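Local coordinates for periplasmic solute binding protein (Candidatus liberibacter, PDB 4CL2) that binds manganese and zinc ions and, as a ZnuA-family periplasmic solute-binding protein, probably delivers them for uptake into the cell, at residues A[247-252]-A[260-265]. Sequence-based numbering, arbitrary orientation.
With MN (manganese (II) ion), chain L; SO4 (sulfate ion), chain F; SO4 (sulfate ion), chain E.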
loop_
_atom_site.group_PDB
_atom_site.type_symbol
_atom_site.label_atom_id
_atom_site.label_comp_id
_atom_site.label_asym_id
_atom_site.label_seq_id
_atom_site.Cartn_x
_atom_site.Cartn_y
_atom_site.Cartn_z
ATOM N N ASP A 247 -4.056 0.221 3.980
ATOM C CA ASP A 247 -3.008 -0.481 4.745
ATOM C C ASP A 247 -3.144 -1.988 4.741
ATOM O O ASP A 247 -2.227 -2.670 5.166
ATOM C CB ASP A 247 -2.997 0.004 6.182
ATOM C CG ASP A 247 -2.351 1.379 6.331
ATOM O OD1 ASP A 247 -1.604 1.759 5.427
ATOM O OD2 ASP A 247 -2.661 2.036 7.346
ATOM N N SER A 248 -4.310 -2.497 4.337
ATOM C CA SER A 248 -4.612 -3.924 4.335
ATOM C C SER A 248 -5.682 -4.164 3.322
ATOM O O SER A 248 -6.542 -3.308 3.131
ATOM C CB SER A 248 -5.136 -4.302 5.718
ATOM O OG SER A 248 -5.575 -5.660 5.786
ATOM N N LEU A 249 -5.690 -5.326 2.703
ATOM C CA LEU A 249 -6.877 -5.763 1.978
ATOM C C LEU A 249 -8.046 -5.863 2.951
ATOM O O LEU A 249 -7.842 -6.113 4.174
ATOM C CB LEU A 249 -6.655 -7.127 1.332
ATOM C CG LEU A 249 -5.489 -7.103 0.337
ATOM C CD1 LEU A 249 -5.403 -8.436 -0.294
ATOM C CD2 LEU A 249 -5.636 -6.036 -0.736
ATOM N N SER A 250 -9.274 -5.700 2.440
ATOM C CA SER A 250 -10.438 -5.892 3.262
ATOM C C SER A 250 -10.641 -7.387 3.470
ATOM O O SER A 250 -9.988 -8.201 2.821
ATOM C CB SER A 250 -11.696 -5.315 2.587
ATOM O OG SER A 250 -12.076 -6.053 1.434
ATOM N N LYS A 251 -11.606 -7.713 4.334
ATOM C CA LYS A 251 -12.155 -9.069 4.388
ATOM C C LYS A 251 -12.675 -9.455 2.979
ATOM O O LYS A 251 -12.999 -8.569 2.149
ATOM C CB LYS A 251 -13.243 -9.142 5.479
ATOM C CG LYS A 251 -14.490 -8.322 5.145
ATOM C CD LYS A 251 -15.388 -7.974 6.335
ATOM C CE LYS A 251 -16.602 -7.176 5.853
ATOM N NZ LYS A 251 -17.423 -6.641 6.986
ATOM N N PRO A 252 -12.820 -10.765 2.709
ATOM C CA PRO A 252 -13.236 -11.216 1.382
ATOM C C PRO A 252 -14.585 -10.616 0.912
ATOM O O PRO A 252 -14.740 -10.350 -0.272
ATOM C CB PRO A 252 -13.306 -12.759 1.540
ATOM C CG PRO A 252 -12.270 -13.026 2.610
ATOM C CD PRO A 252 -12.533 -11.930 3.600
ATOM N N LEU A 260 -5.788 -4.948 -6.726
ATOM C CA LEU A 260 -6.488 -4.189 -7.755
ATOM C C LEU A 260 -7.780 -3.567 -7.219
ATOM O O LEU A 260 -8.005 -2.376 -7.456
ATOM C CB LEU A 260 -6.780 -5.043 -8.966
ATOM C CG LEU A 260 -7.446 -4.357 -10.177
ATOM C CD1 LEU A 260 -7.256 -5.184 -11.386
ATOM C CD2 LEU A 260 -8.921 -4.212 -9.942
ATOM N N ASP A 261 -8.583 -4.311 -6.472
ATOM C CA ASP A 261 -9.821 -3.794 -5.909
ATOM C C ASP A 261 -9.553 -2.680 -4.898
ATOM O O ASP A 261 -10.318 -1.735 -4.832
ATOM C CB ASP A 261 -10.617 -4.854 -5.236
ATOM C CG ASP A 261 -11.181 -5.908 -6.213
ATOM O OD1 ASP A 261 -11.289 -5.668 -7.393
ATOM O OD2 ASP A 261 -11.542 -6.970 -5.748
ATOM N N LEU A 262 -8.484 -2.787 -4.155
ATOM C CA LEU A 262 -8.104 -1.767 -3.206
ATOM C C LEU A 262 -7.756 -0.476 -3.895
ATOM O O LEU A 262 -8.241 0.617 -3.506
ATOM C CB LEU A 262 -6.913 -2.210 -2.342
ATOM C CG LEU A 262 -6.387 -1.204 -1.304
ATOM C CD1 LEU A 262 -5.948 -1.979 -0.048
ATOM C CD2 LEU A 262 -5.241 -0.444 -1.881
ATOM N N LEU A 263 -6.881 -0.517 -4.894
ATOM C CA LEU A 263 -6.557 0.690 -5.643
ATOM C C LEU A 263 -7.817 1.260 -6.287
ATOM O O LEU A 263 -8.043 2.460 -6.286
ATOM C CB LEU A 263 -5.568 0.380 -6.772
ATOM C CG LEU A 263 -4.147 0.129 -6.325
ATOM C CD1 LEU A 263 -3.302 -0.157 -7.556
ATOM C CD2 LEU A 263 -3.540 1.290 -5.557
ATOM N N ARG A 264 -8.597 0.399 -6.936
ATOM C CA ARG A 264 -9.779 0.840 -7.644
ATOM C C ARG A 264 -10.797 1.504 -6.679
ATOM O O ARG A 264 -11.338 2.575 -6.958
ATOM C CB ARG A 264 -10.426 -0.304 -8.389
ATOM C CG ARG A 264 -11.603 0.126 -9.232
ATOM C CD ARG A 264 -12.145 -1.062 -10.044
ATOM N NE ARG A 264 -12.669 -2.067 -9.172
ATOM C CZ ARG A 264 -13.181 -3.230 -9.555
ATOM N NH1 ARG A 264 -13.162 -3.598 -10.836
ATOM N NH2 ARG A 264 -13.688 -4.040 -8.620
ATOM N N PHE A 265 -11.040 0.891 -5.526
ATOM C CA PHE A 265 -11.960 1.483 -4.572
ATOM C C PHE A 265 -11.501 2.823 -4.065
ATOM O O PHE A 265 -12.245 3.786 -4.103
ATOM C CB PHE A 265 -12.215 0.540 -3.383
ATOM C CG PHE A 265 -13.194 1.069 -2.415
ATOM C CD1 PHE A 265 -14.537 0.818 -2.539
ATOM C CD2 PHE A 265 -12.750 1.852 -1.350
ATOM C CE1 PHE A 265 -15.431 1.399 -1.673
ATOM C CE2 PHE A 265 -13.639 2.431 -0.476
ATOM C CZ PHE A 265 -14.975 2.208 -0.641
HETATM MN MN MN L . -0.012 2.436 7.229
HETATM S S SO4 F . -13.018 -4.905 6.223
HETATM O O1 SO4 F . -12.584 -3.514 6.345
HETATM O O2 SO4 F . -13.638 -5.178 7.543
HETATM O O3 SO4 F . -11.912 -5.834 6.021
HETATM O O4 SO4 F . -14.114 -5.097 5.227
HETATM S S SO4 E . -12.954 -1.992 -14.362
HETATM O O1 SO4 E . -13.406 -0.599 -14.308
HETATM O O2 SO4 E . -12.080 -2.222 -13.210
HETATM O O3 SO4 E . -12.222 -2.185 -15.634
HETATM O O4 SO4 E . -14.065 -2.943 -14.331
#
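S248 OG is gripped by two groups: it donates a 2.8 Å hydrogen bond to O of L249 and is also hydrogen-bonded to the backbone N of G35. The C=O...donor angle at L249 is 131°, with the donor tilted from the carbonyl plane. This hydroxyl turns away from helix segment 260-265 and holds the backbone of loop 247-252, whose S248 carbonyl O is what meets the helix: CD1 of L262 lies 3.5 Å from that O, a van der Waals approach of a methyl to a carbonyl. The same CD1 reaches CD2 of L249 at 4.1 Å, where the two leucine side chains cross at about a right angle. L262 gets there because its CG is anti to the backbone N (chi1 179°), which carries the isobutyl group out from the helix to the loop. Only 108 Å² is buried in total, yet all three touching residues are buried; I13 of helix 12-22 packs against both leucines, and S12 OG is hydrogen-bonded to L249 N. The loop follows strand 239-244 and leads into helix 259-274, in a family whose metal site lies between two lobes. At the loop's start, D247 binds manganese through OD1 at 2.5 Å, with OD2 a longer second approach at 2.7 Å, so the carboxylate is at most loosely bidentate; H106 and E172 supply the other protein ligands. On the helix, R264 NH1 donates a nearly straight 2.9 Å bond to O2 of the chain E sulfate, an ion probably from the crystallisation liquor.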